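Local atomic coordinates of Endoglucanase(Endo-1,4-beta-glucanase)protein (Pseudomonas stutzeri, PDB entry 6R2J), a protein that probably hydrolyses internal beta-1,4-glucosidic bonds of cellulose as a glycoside hydrolase family 5 endoglucanase, and binds cellobiose in its cleft. Residues Y116-A120 / G154-A159; E107-S111 / S147-L151; G254-D258 / D303-M307; R53-F57 / F249-Y253. One frame throughout, in Å; residues are numbered along the deposited sequence. Where two conformers were deposited one is given.

Contact 1 (Y116-A120 / G154-A159)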
loop_
_atom_site.group_PDB
_atom_site.type_symbol
_atom_site.label_atom_id
_atom_site.label_comp_id
_atom_site.label_asym_id
_atom_site.label_seq_id
_atom_site.Cartn_x
_atom_site.Cartn_y
_atom_site.Cartn_z
ATOM N N TYR A 116 -14.610 0.911 17.537
ATOM C CA TYR A 116 -14.195 1.934 16.598
ATOM C C TYR A 116 -13.356 3.023 17.262
ATOM O O TYR A 116 -12.438 3.565 16.639
ATOM C CB TYR A 116 -15.469 2.551 16.049
ATOM C CG TYR A 116 -16.175 1.786 14.974
ATOM C CD1 TYR A 116 -15.586 0.703 14.321
ATOM C CD2 TYR A 116 -17.429 2.204 14.558
ATOM C CE1 TYR A 116 -16.231 0.072 13.262
ATOM C CE2 TYR A 116 -18.088 1.562 13.543
ATOM C CZ TYR A 116 -17.489 0.506 12.896
ATOM O OH TYR A 116 -18.204 -0.084 11.897
ATOM N N GLU A 117 -13.687 3.391 18.506
ATOM C CA GLU A 117 -12.935 4.420 19.223
ATOM C C GLU A 117 -11.482 4.016 19.459
ATOM O O GLU A 117 -10.613 4.884 19.585
ATOM C CB GLU A 117 -13.650 4.738 20.551
ATOM C CG GLU A 117 -13.106 5.946 21.352
ATOM C CD GLU A 117 -12.473 7.062 20.479
ATOM O OE1 GLU A 117 -11.294 7.433 20.714
ATOM O OE2 GLU A 117 -13.166 7.576 19.567
ATOM N N ALA A 118 -11.199 2.720 19.580
ATOM C CA ALA A 118 -9.824 2.283 19.796
ATOM C C ALA A 118 -8.979 2.469 18.540
ATOM O O ALA A 118 -7.797 2.821 18.615
ATOM C CB ALA A 118 -9.845 0.827 20.246
ATOM N N TYR A 119 -9.573 2.199 17.387
ATOM C CA TYR A 119 -8.940 2.423 16.093
ATOM C C TYR A 119 -8.748 3.911 15.817
ATOM O O TYR A 119 -7.657 4.342 15.448
ATOM C CB TYR A 119 -9.847 1.750 15.073
ATOM C CG TYR A 119 -9.391 1.706 13.680
ATOM C CD1 TYR A 119 -8.123 1.258 13.353
ATOM C CD2 TYR A 119 -10.240 2.078 12.666
ATOM C CE1 TYR A 119 -7.700 1.219 12.043
ATOM C CE2 TYR A 119 -9.825 2.044 11.345
ATOM C CZ TYR A 119 -8.549 1.611 11.030
ATOM O OH TYR A 119 -8.149 1.577 9.694
ATOM N N ALA A 120 -9.807 4.715 15.978
ATOM C CA ALA A 120 -9.667 6.160 15.838
ATOM C C ALA A 120 -8.521 6.721 16.689
ATOM O O ALA A 120 -7.729 7.542 16.208
ATOM C CB ALA A 120 -10.990 6.826 16.193
ATOM N N GLY A 154 -17.686 1.890 8.688
ATOM C CA GLY A 154 -17.695 2.710 9.884
ATOM C C GLY A 154 -16.327 2.884 10.517
ATOM O O GLY A 154 -16.040 3.932 11.108
ATOM N N ALA A 155 -15.497 1.840 10.468
ATOM C CA ALA A 155 -14.155 1.928 11.043
ATOM C C ALA A 155 -13.303 2.901 10.251
ATOM O O ALA A 155 -12.563 3.701 10.837
ATOM C CB ALA A 155 -13.490 0.550 11.044
ATOM N N ALA A 156 -13.422 2.853 8.913
ATOM C CA ALA A 156 -12.659 3.759 8.050
ATOM C C ALA A 156 -13.022 5.217 8.310
ATOM O O ALA A 156 -12.135 6.084 8.356
ATOM C CB ALA A 156 -12.902 3.429 6.576
ATOM N N GLN A 157 -14.321 5.517 8.467
ATOM C CA GLN A 157 -14.714 6.886 8.790
ATOM C C GLN A 157 -14.274 7.313 10.196
ATOM O O GLN A 157 -13.946 8.492 10.415
ATOM C CB GLN A 157 -16.215 7.040 8.599
ATOM C CG GLN A 157 -16.697 8.462 8.626
ATOM C CD GLN A 157 -16.301 9.213 7.376
ATOM O OE1 GLN A 157 -16.719 8.876 6.281
ATOM N NE2 GLN A 157 -15.483 10.229 7.535
ATOM N N ALA A 158 -14.288 6.399 11.167
ATOM C CA ALA A 158 -13.832 6.750 12.507
ATOM C C ALA A 158 -12.366 7.161 12.486
ATOM O O ALA A 158 -11.996 8.175 13.086
ATOM C CB ALA A 158 -14.098 5.597 13.476
ATOM N N ALA A 159 -11.525 6.419 11.755
ATOM C CA ALA A 159 -10.103 6.753 11.688
ATOM C C ALA A 159 -9.878 8.050 10.925
ATOM O O ALA A 159 -9.034 8.864 11.313
ATOM C CB ALA A 159 -9.322 5.608 11.046
#
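The carbonyl oxygen Ala155 O takes the helical hydrogen bond from Ala159 N (3.1 Å) and is also met from the other helix by the edge of the Tyr119 ring, whose CE2 comes to 3.2 Å from Ala155 O. Tyr119 reaches it because its CG stands anti to the backbone N (chi1 -174°), which carries the ring across the groove; the same CE2 rests 3.6 Å from Ala159 CB. Beyond the groove, Tyr119 OH is hydrogen-bonded to Ile141 O. These segments belong to helices 116-130 and 152-166, successive outer helices of the (beta/alpha)8 TIM barrel, and their axes come within 8.4 Å at a crossing angle of -41°. Small residues permit that closeness: CA of Ala120 and CA of Ala159 are 4.2 Å apart, while Ala120 CB fits against Ala158 O. Tyr116 behaves differently from Tyr119. It lays one ring face over the Gly154-Ala155 peptide, with CE1 3.4 Å from Ala155 N. Glycine suits position 154 because the ring's hydroxyl end runs directly past its alpha carbon, Tyr116 OH lying 3.5 Å from Gly154 CA, before hydrogen-bonding to Leu151 O.

Contact 2 (E107-S111 / S147-L151)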
loop_
_atom_site.group_PDB
_atom_site.type_symbol
_atom_site.label_atom_id
_atom_site.label_comp_id
_atom_site.label_asym_id
_atom_site.label_seq_id
_atom_site.Cartn_x
_atom_site.Cartn_y
_atom_site.Cartn_z
ATOM N N GLU A 107 -9.317 -9.959 16.429
ATOM C CA GLU A 107 -10.710 -9.586 16.615
ATOM C C GLU A 107 -11.030 -8.446 15.670
ATOM O O GLU A 107 -10.159 -7.639 15.348
ATOM C CB GLU A 107 -10.945 -9.121 18.052
ATOM C CG GLU A 107 -10.711 -10.196 19.111
ATOM C CD GLU A 107 -11.941 -11.048 19.367
ATOM O OE1 GLU A 107 -11.821 -12.090 20.022
ATOM O OE2 GLU A 107 -13.037 -10.668 18.907
ATOM N N LEU A 108 -12.301 -8.365 15.259
ATOM C CA LEU A 108 -12.726 -7.392 14.247
ATOM C C LEU A 108 -12.814 -5.977 14.825
ATOM O O LEU A 108 -13.359 -5.766 15.913
ATOM C CB LEU A 108 -14.082 -7.784 13.647
ATOM C CG LEU A 108 -14.112 -8.942 12.648
ATOM C CD1 LEU A 108 -15.490 -9.328 12.229
ATOM C CD2 LEU A 108 -13.277 -8.525 11.456
ATOM N N ILE A 109 -12.236 -5.009 14.115
ATOM C CA ILE A 109 -12.415 -3.606 14.458
ATOM C C ILE A 109 -13.893 -3.263 14.294
ATOM O O ILE A 109 -14.464 -3.439 13.213
ATOM C CB ILE A 109 -11.530 -2.712 13.569
ATOM C CG1 ILE A 109 -10.051 -3.137 13.618
ATOM C CG2 ILE A 109 -11.659 -1.244 14.010
ATOM C CD1 ILE A 109 -9.165 -2.517 12.541
ATOM N N GLY A 110 -14.519 -2.780 15.364
ATOM C CA GLY A 110 -15.949 -2.564 15.397
ATOM C C GLY A 110 -16.686 -3.599 16.211
ATOM O O GLY A 110 -17.892 -3.441 16.452
ATOM N N SER A 111 -15.987 -4.650 16.635
ATOM C CA SER A 111 -16.476 -5.646 17.561
ATOM C C SER A 111 -16.465 -5.066 18.970
ATOM O O SER A 111 -15.789 -4.074 19.250
ATOM C CB SER A 111 -15.551 -6.857 17.537
ATOM O OG SER A 111 -14.390 -6.563 18.279
ATOM N N SER A 147 -14.093 -10.035 5.297
ATOM C CA SER A 147 -15.024 -10.701 6.203
ATOM C C SER A 147 -15.231 -9.880 7.465
ATOM O O SER A 147 -15.094 -10.378 8.581
ATOM C CB SER A 147 -14.562 -12.122 6.544
ATOM O OG SER A 147 -14.332 -12.902 5.370
ATOM N N THR A 148 -15.547 -8.603 7.291
ATOM C CA THR A 148 -15.702 -7.723 8.449
ATOM C C THR A 148 -17.152 -7.575 8.913
ATOM O O THR A 148 -17.432 -6.743 9.775
ATOM C CB THR A 148 -15.051 -6.352 8.242
ATOM O OG1 THR A 148 -15.798 -5.614 7.262
ATOM C CG2 THR A 148 -13.593 -6.496 7.827
ATOM N N VAL A 149 -18.056 -8.409 8.402
ATOM C CA VAL A 149 -19.498 -8.347 8.678
ATOM C C VAL A 149 -20.028 -6.927 8.841
ATOM O O VAL A 149 -20.636 -6.593 9.873
ATOM C CB VAL A 149 -19.888 -9.219 9.889
ATOM C CG1 VAL A 149 -19.883 -10.722 9.518
ATOM C CG2 VAL A 149 -19.004 -8.882 11.077
ATOM N N GLY A 150 -19.803 -6.097 7.814
ATOM C CA GLY A 150 -20.375 -4.774 7.705
ATOM C C GLY A 150 -19.677 -3.733 8.533
ATOM O O GLY A 150 -20.181 -2.617 8.620
ATOM N N LEU A 151 -18.540 -4.063 9.143
ATOM C CA LEU A 151 -17.912 -3.168 10.093
ATOM C C LEU A 151 -16.865 -2.273 9.460
ATOM O O LEU A 151 -16.546 -1.233 10.044
ATOM C CB LEU A 151 -17.223 -3.948 11.211
ATOM C CG LEU A 151 -18.145 -4.722 12.130
ATOM C CD1 LEU A 151 -17.325 -5.544 13.071
ATOM C CD2 LEU A 151 -19.056 -3.751 12.857
#
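Two tight turns, a type II turn from Leu108 to Ser111 and a type I' turn from Thr148 to Leu151, face each other with no hydrogen bond between them, the CA atoms of Gly110 and Leu151 being 5.7 Å apart. Leucines from both sides do most of the joining. Leu151 points its side chain at the first turn: CB lies 3.4 Å from Ile109 O, and the CD1 branch packs on the peptide beyond, 3.7 Å from Gly110 C. With CG anti to the carbonyl carbon (chi1 -66°), the isobutyl end of Leu151 is turned to Gly110, its CD2 beside Gly110 O, where a bare backbone leaves room for it. Gly110 also has the positive phi expected at the third position of a type II turn. Both turns sit on loops at the C-terminal ends of the TIM-barrel strands, the face that carries the active site in this fold. Leu108 answers from the other side. Its CD1 meets Val149 CG2 at 3.7 Å, the two side chains crossing at about a right angle, while CD2 sits 3.9 Å from Thr148 CA. The first turn is braced from within, for Leu108 O accepts both Ser111 N and Ser111 OG, the hydroxyl approaching to 2.7 Å in the carbonyl plane. A serine is apt here, since its OG also bonds to Val114 N. In the second turn Thr148 OG1 is held by Glu177 and by Trp152 N, at the start of helix 152-166.

Contact 3 (G254-D258 / D303-M307)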
loop_
_atom_site.group_PDB
_atom_site.type_symbol
_atom_site.label_atom_id
_atom_site.label_comp_id
_atom_site.label_asym_id
_atom_site.label_seq_id
_atom_site.Cartn_x
_atom_site.Cartn_y
_atom_site.Cartn_z
ATOM N N GLY A 254 2.195 -7.922 -8.076
ATOM C CA GLY A 254 3.528 -8.502 -8.144
ATOM C C GLY A 254 3.476 -9.758 -8.975
ATOM O O GLY A 254 2.401 -10.303 -9.233
ATOM N N ILE A 255 4.655 -10.201 -9.406
ATOM C CA ILE A 255 4.718 -11.377 -10.265
ATOM C C ILE A 255 5.905 -12.232 -9.862
ATOM O O ILE A 255 6.937 -11.740 -9.398
ATOM C CB ILE A 255 4.839 -11.024 -11.779
ATOM C CG1 ILE A 255 6.120 -10.242 -12.075
ATOM C CG2 ILE A 255 3.659 -10.246 -12.296
ATOM C CD1 ILE A 255 6.331 -9.902 -13.560
ATOM N N PRO A 256 5.765 -13.552 -10.037
ATOM C CA PRO A 256 6.942 -14.416 -9.900
ATOM C C PRO A 256 7.905 -14.231 -11.057
ATOM O O PRO A 256 7.515 -13.929 -12.183
ATOM C CB PRO A 256 6.353 -15.835 -9.906
ATOM C CG PRO A 256 4.819 -15.645 -9.658
ATOM C CD PRO A 256 4.524 -14.325 -10.309
ATOM N N ASP A 257 9.168 -14.478 -10.774
ATOM C CA ASP A 257 10.234 -14.399 -11.754
ATOM C C ASP A 257 10.331 -15.615 -12.681
ATOM O O ASP A 257 11.259 -15.663 -13.486
ATOM C CB ASP A 257 11.551 -14.223 -10.985
ATOM C CG ASP A 257 11.885 -15.426 -10.029
ATOM O OD1 ASP A 257 11.425 -16.549 -10.300
ATOM O OD2 ASP A 257 12.637 -15.258 -9.028
ATOM N N ASP A 258 9.403 -16.569 -12.621
ATOM C CA ASP A 258 9.497 -17.773 -13.445
ATOM C C ASP A 258 8.264 -17.994 -14.311
ATOM O O ASP A 258 8.049 -19.096 -14.847
ATOM C CB ASP A 258 9.770 -18.996 -12.571
ATOM C CG ASP A 258 8.616 -19.327 -11.632
ATOM O OD1 ASP A 258 7.710 -18.461 -11.459
ATOM O OD2 ASP A 258 8.625 -20.470 -11.084
ATOM N N ASP A 303 20.111 -6.614 -10.465
ATOM C CA ASP A 303 18.720 -6.209 -10.545
ATOM C C ASP A 303 17.865 -7.409 -10.878
ATOM O O ASP A 303 18.288 -8.311 -11.607
ATOM C CB ASP A 303 18.498 -5.192 -11.657
ATOM C CG ASP A 303 19.173 -3.883 -11.384
ATOM O OD1 ASP A 303 19.421 -3.534 -10.186
ATOM O OD2 ASP A 303 19.460 -3.197 -12.387
ATOM N N ARG A 304 16.647 -7.396 -10.341
ATOM C CA ARG A 304 15.643 -8.415 -10.565
ATOM C C ARG A 304 14.907 -8.163 -11.871
ATOM O O ARG A 304 14.860 -7.033 -12.373
ATOM C CB ARG A 304 14.651 -8.404 -9.408
ATOM C CG ARG A 304 15.258 -8.890 -8.106
ATOM C CD ARG A 304 15.362 -10.407 -8.109
ATOM N NE ARG A 304 14.063 -11.012 -7.804
ATOM C CZ ARG A 304 13.676 -12.226 -8.183
ATOM N NH1 ARG A 304 14.507 -12.979 -8.901
ATOM N NH2 ARG A 304 12.470 -12.672 -7.822
ATOM N N PRO A 305 14.333 -9.216 -12.455
ATOM C CA PRO A 305 13.619 -9.025 -13.729
ATOM C C PRO A 305 12.452 -8.062 -13.607
ATOM O O PRO A 305 12.083 -7.399 -14.579
ATOM C CB PRO A 305 13.135 -10.436 -14.107
ATOM C CG PRO A 305 13.777 -11.396 -13.146
ATOM C CD PRO A 305 14.256 -10.604 -11.949
ATOM N N GLN A 306 11.825 -8.001 -12.434
ATOM C CA GLN A 306 10.687 -7.118 -12.240
ATOM C C GLN A 306 11.116 -5.666 -12.163
ATOM O O GLN A 306 10.354 -4.775 -12.573
ATOM C CB GLN A 306 9.920 -7.503 -10.973
ATOM C CG GLN A 306 9.439 -8.959 -10.934
ATOM C CD GLN A 306 10.420 -9.882 -10.228
ATOM O OE1 GLN A 306 11.616 -9.630 -10.221
ATOM N NE2 GLN A 306 9.911 -10.964 -9.632
ATOM N N MET A 307 12.305 -5.388 -11.621
ATOM C CA MET A 307 12.822 -4.023 -11.686
ATOM C C MET A 307 13.079 -3.619 -13.135
ATOM O O MET A 307 12.674 -2.538 -13.572
ATOM C CB MET A 307 14.086 -3.917 -10.821
ATOM C CG MET A 307 14.699 -2.529 -10.676
ATOM S SD MET A 307 13.586 -1.234 -10.186
ATOM C CE MET A 307 13.475 -1.527 -8.418
#
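Asp257 CG stands between its own backbone N and carbonyl carbon (chi1 62°), and Arg304 is bent at both chi2 and chi3, so that the arginine chain curls back to present its outer end to the carboxylate. NH1 and NH2 of Arg304 both close on the single oxygen Asp257 OD2, at 3.0 Å and 2.9 Å respectively. OD2 lies in the guanidinium plane and is met on its anti side, somewhat out of its own carboxylate plane; the two flat groups stand 86° apart. Gln306 OE1 lies over one guanidinium face, toward its rim. That amide's other end spans the contact: Gln306 NE2 donates to Ile255 O over 3.1 Å in a nearly straight bond (169°). Glutamine fits because its methylene part is useful too, CG touching Ile255 CG1 at 3.7 Å, the two side chains lying alongside each other but running opposite ways. Arg304 is the N-cap residue of helix 305-311 and Pro305 begins its first turn, a place where proline's lack of an N-H costs nothing. The contact thus ties the loop after strand 248-252 to that late helix. Arg304 NE is engaged by Ala295 O, and Arg299 brings a second positive charge close to NH2; the two arginines would probably favour the ionised carboxylate of Asp257, which in turn offsets their gathered charge.

Contact 4 (R53-F57 / F249-Y253)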
loop_
_atom_site.group_PDB
_atom_site.type_symbol
_atom_site.label_atom_id
_atom_site.label_comp_id
_atom_site.label_asym_id
_atom_site.label_seq_id
_atom_site.Cartn_x
_atom_site.Cartn_y
_atom_site.Cartn_z
ATOM N N ARG A 53 10.527 6.960 -6.268
ATOM C CA ARG A 53 10.346 7.926 -5.200
ATOM C C ARG A 53 9.138 7.633 -4.320
ATOM O O ARG A 53 8.873 8.392 -3.376
ATOM C CB ARG A 53 10.185 9.315 -5.810
ATOM C CG ARG A 53 11.445 9.888 -6.356
ATOM C CD ARG A 53 11.276 11.392 -6.566
ATOM N NE ARG A 53 12.463 11.935 -7.201
ATOM C CZ ARG A 53 13.366 12.661 -6.569
ATOM N NH1 ARG A 53 13.196 12.966 -5.277
ATOM N NH2 ARG A 53 14.429 13.090 -7.234
ATOM N N LEU A 54 8.406 6.557 -4.597
ATOM C CA LEU A 54 7.208 6.184 -3.865
ATOM C C LEU A 54 7.433 4.860 -3.146
ATOM O O LEU A 54 7.907 3.886 -3.747
ATOM C CB LEU A 54 6.025 6.087 -4.839
ATOM C CG LEU A 54 4.631 5.735 -4.323
ATOM C CD1 LEU A 54 4.133 6.916 -3.493
ATOM C CD2 LEU A 54 3.665 5.361 -5.429
ATOM N N ILE A 55 7.079 4.832 -1.866
ATOM C CA ILE A 55 7.240 3.666 -1.016
ATOM C C ILE A 55 5.954 3.474 -0.215
ATOM O O ILE A 55 5.438 4.418 0.391
ATOM C CB ILE A 55 8.426 3.835 -0.050
ATOM C CG1 ILE A 55 9.712 4.105 -0.835
ATOM C CG2 ILE A 55 8.549 2.615 0.869
ATOM C CD1 ILE A 55 10.288 2.887 -1.501
ATOM N N ARG A 56 5.445 2.247 -0.213
ATOM C CA ARG A 56 4.387 1.832 0.693
ATOM C C ARG A 56 5.025 0.963 1.767
ATOM O O ARG A 56 5.742 0.005 1.454
ATOM C CB ARG A 56 3.270 1.070 -0.029
ATOM C CG ARG A 56 2.167 0.545 0.957
ATOM C CD ARG A 56 1.030 0.043 0.132
ATOM N NE ARG A 56 -0.158 -0.475 0.813
ATOM C CZ ARG A 56 -0.421 -1.757 1.031
ATOM N NH1 ARG A 56 0.452 -2.699 0.694
ATOM N NH2 ARG A 56 -1.585 -2.096 1.561
ATOM N N PHE A 57 4.792 1.299 3.026
ATOM C CA PHE A 57 5.488 0.610 4.109
ATOM C C PHE A 57 4.533 -0.022 5.106
ATOM O O PHE A 57 3.998 0.682 5.984
ATOM C CB PHE A 57 6.449 1.554 4.823
ATOM C CG PHE A 57 7.343 0.842 5.783
ATOM C CD1 PHE A 57 8.405 0.089 5.306
ATOM C CD2 PHE A 57 7.094 0.855 7.139
ATOM C CE1 PHE A 57 9.256 -0.612 6.162
ATOM C CE2 PHE A 57 7.926 0.119 8.009
ATOM C CZ PHE A 57 9.013 -0.590 7.515
ATOM N N PHE A 249 -5.200 4.281 -6.426
ATOM C CA PHE A 249 -3.866 3.795 -6.092
ATOM C C PHE A 249 -3.967 2.271 -6.150
ATOM O O PHE A 249 -4.837 1.673 -5.501
ATOM C CB PHE A 249 -3.432 4.350 -4.717
ATOM C CG PHE A 249 -2.123 3.792 -4.205
ATOM C CD1 PHE A 249 -1.010 3.659 -5.043
ATOM C CD2 PHE A 249 -2.014 3.391 -2.896
ATOM C CE1 PHE A 249 0.201 3.140 -4.570
ATOM C CE2 PHE A 249 -0.815 2.847 -2.413
ATOM C CZ PHE A 249 0.299 2.731 -3.251
ATOM N N LEU A 250 -3.128 1.640 -6.970
ATOM C CA LEU A 250 -3.026 0.180 -6.961
ATOM C C LEU A 250 -1.891 -0.229 -6.019
ATOM O O LEU A 250 -0.737 -0.408 -6.427
ATOM C CB LEU A 250 -2.803 -0.346 -8.367
ATOM C CG LEU A 250 -3.135 -1.827 -8.473
ATOM C CD1 LEU A 250 -4.680 -2.121 -8.453
ATOM C CD2 LEU A 250 -2.469 -2.386 -9.722
ATOM N N GLY A 251 -2.239 -0.386 -4.743
ATOM C CA GLY A 251 -1.247 -0.504 -3.681
ATOM C C GLY A 251 -0.460 -1.790 -3.647
ATOM O O GLY A 251 0.553 -1.871 -2.941
ATOM N N GLU A 252 -0.938 -2.813 -4.323
ATOM C CA GLU A 252 -0.145 -4.019 -4.454
ATOM C C GLU A 252 -0.458 -4.737 -5.753
ATOM O O GLU A 252 -1.601 -4.769 -6.198
ATOM C CB GLU A 252 -0.453 -5.057 -3.396
ATOM C CG GLU A 252 -0.065 -4.674 -2.003
ATOM C CD GLU A 252 -0.377 -5.767 -1.023
ATOM O OE1 GLU A 252 -0.582 -6.932 -1.479
ATOM O OE2 GLU A 252 -0.450 -5.443 0.185
ATOM N N TYR A 253 0.571 -5.377 -6.297
ATOM C CA TYR A 253 0.566 -6.160 -7.522
ATOM C C TYR A 253 1.988 -6.711 -7.554
ATOM O O TYR A 253 2.912 -6.041 -7.083
ATOM C CB TYR A 253 0.258 -5.307 -8.748
ATOM C CG TYR A 253 1.429 -4.541 -9.269
ATOM C CD1 TYR A 253 1.745 -3.292 -8.742
ATOM C CD2 TYR A 253 2.214 -5.056 -10.291
ATOM C CE1 TYR A 253 2.779 -2.593 -9.209
ATOM C CE2 TYR A 253 3.283 -4.350 -10.763
ATOM C CZ TYR A 253 3.576 -3.134 -10.219
ATOM O OH TYR A 253 4.669 -2.445 -10.716
#
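Arg56 and Glu252 make the tight, polar half of this contact, while Leu54 and Phe249 form a looser apolar half. Arg56 leaves its strand with CG anti to the backbone N (chi1 177°) and stays extended as far as NE, long enough to reach Glu252 from its own part of the barrel wall. There NH1 forms a salt bridge with Glu252 OE2 at 2.9 Å, using the anti lone pair of that oxygen in a somewhat bent bond (149°). The guanidinium and carboxylate planes stand 62° apart, and OE2 lies a little off the guanidinium plane. On the way the arginine passes the backbone, its CD 3.7 Å from Gly251 O. Arginine suits this site because each of its nitrogens finds a partner: Asp140 takes NE, Glu175 and Asn143 take NH2, and Asn17 shares NH1, so the rotation of the group is well fixed. Strands 54-59 and 248-252 are the second and seventh of the TIM barrel; both turn side chains into its interior, and the axes of segments 54-57 and 249-252 come within 9.0 Å. Toward the N-terminal ends of these strands the touch is lighter: Leu54 CD2 is 4.2 Å from Phe249 CE1, and Arg56 CD is equally far from CE2, at the ring edge. Gly251 CA sits above one face of the Phe249 ring, a close fit suited to glycine. The tight polar end lies on the ligand side. Glu252 OE1 is hydrogen-bonded to Tyr208 OH there, and OE2 also binds a Tris molecule, probably from the crystallisation liquor. The side chain of Glu252 is about 5 Å from a bound glucose unit.

How the contacts relate
From the N terminus, the chain first lays down 53-57 on the second barrel strand, and contact 4 closes much later, when 249-253 on the seventh strand meets it inside the barrel. Contacts 1 and 2 both fall within that long excursion. They cross each other, their segments coming in the order 107-111, 116-120, 147-151, 154-159, and they touch directly: Tyr119 CB packs 3.7 Å from Ile109 CG2. Together they join two successive loop-and-helix units on one flank. Contact 3 opens right after contact 4 closes and ties the next loop to helix 305-311. Its centre is about 37 Å from that of contact 1, on the opposite side of the chain's centre.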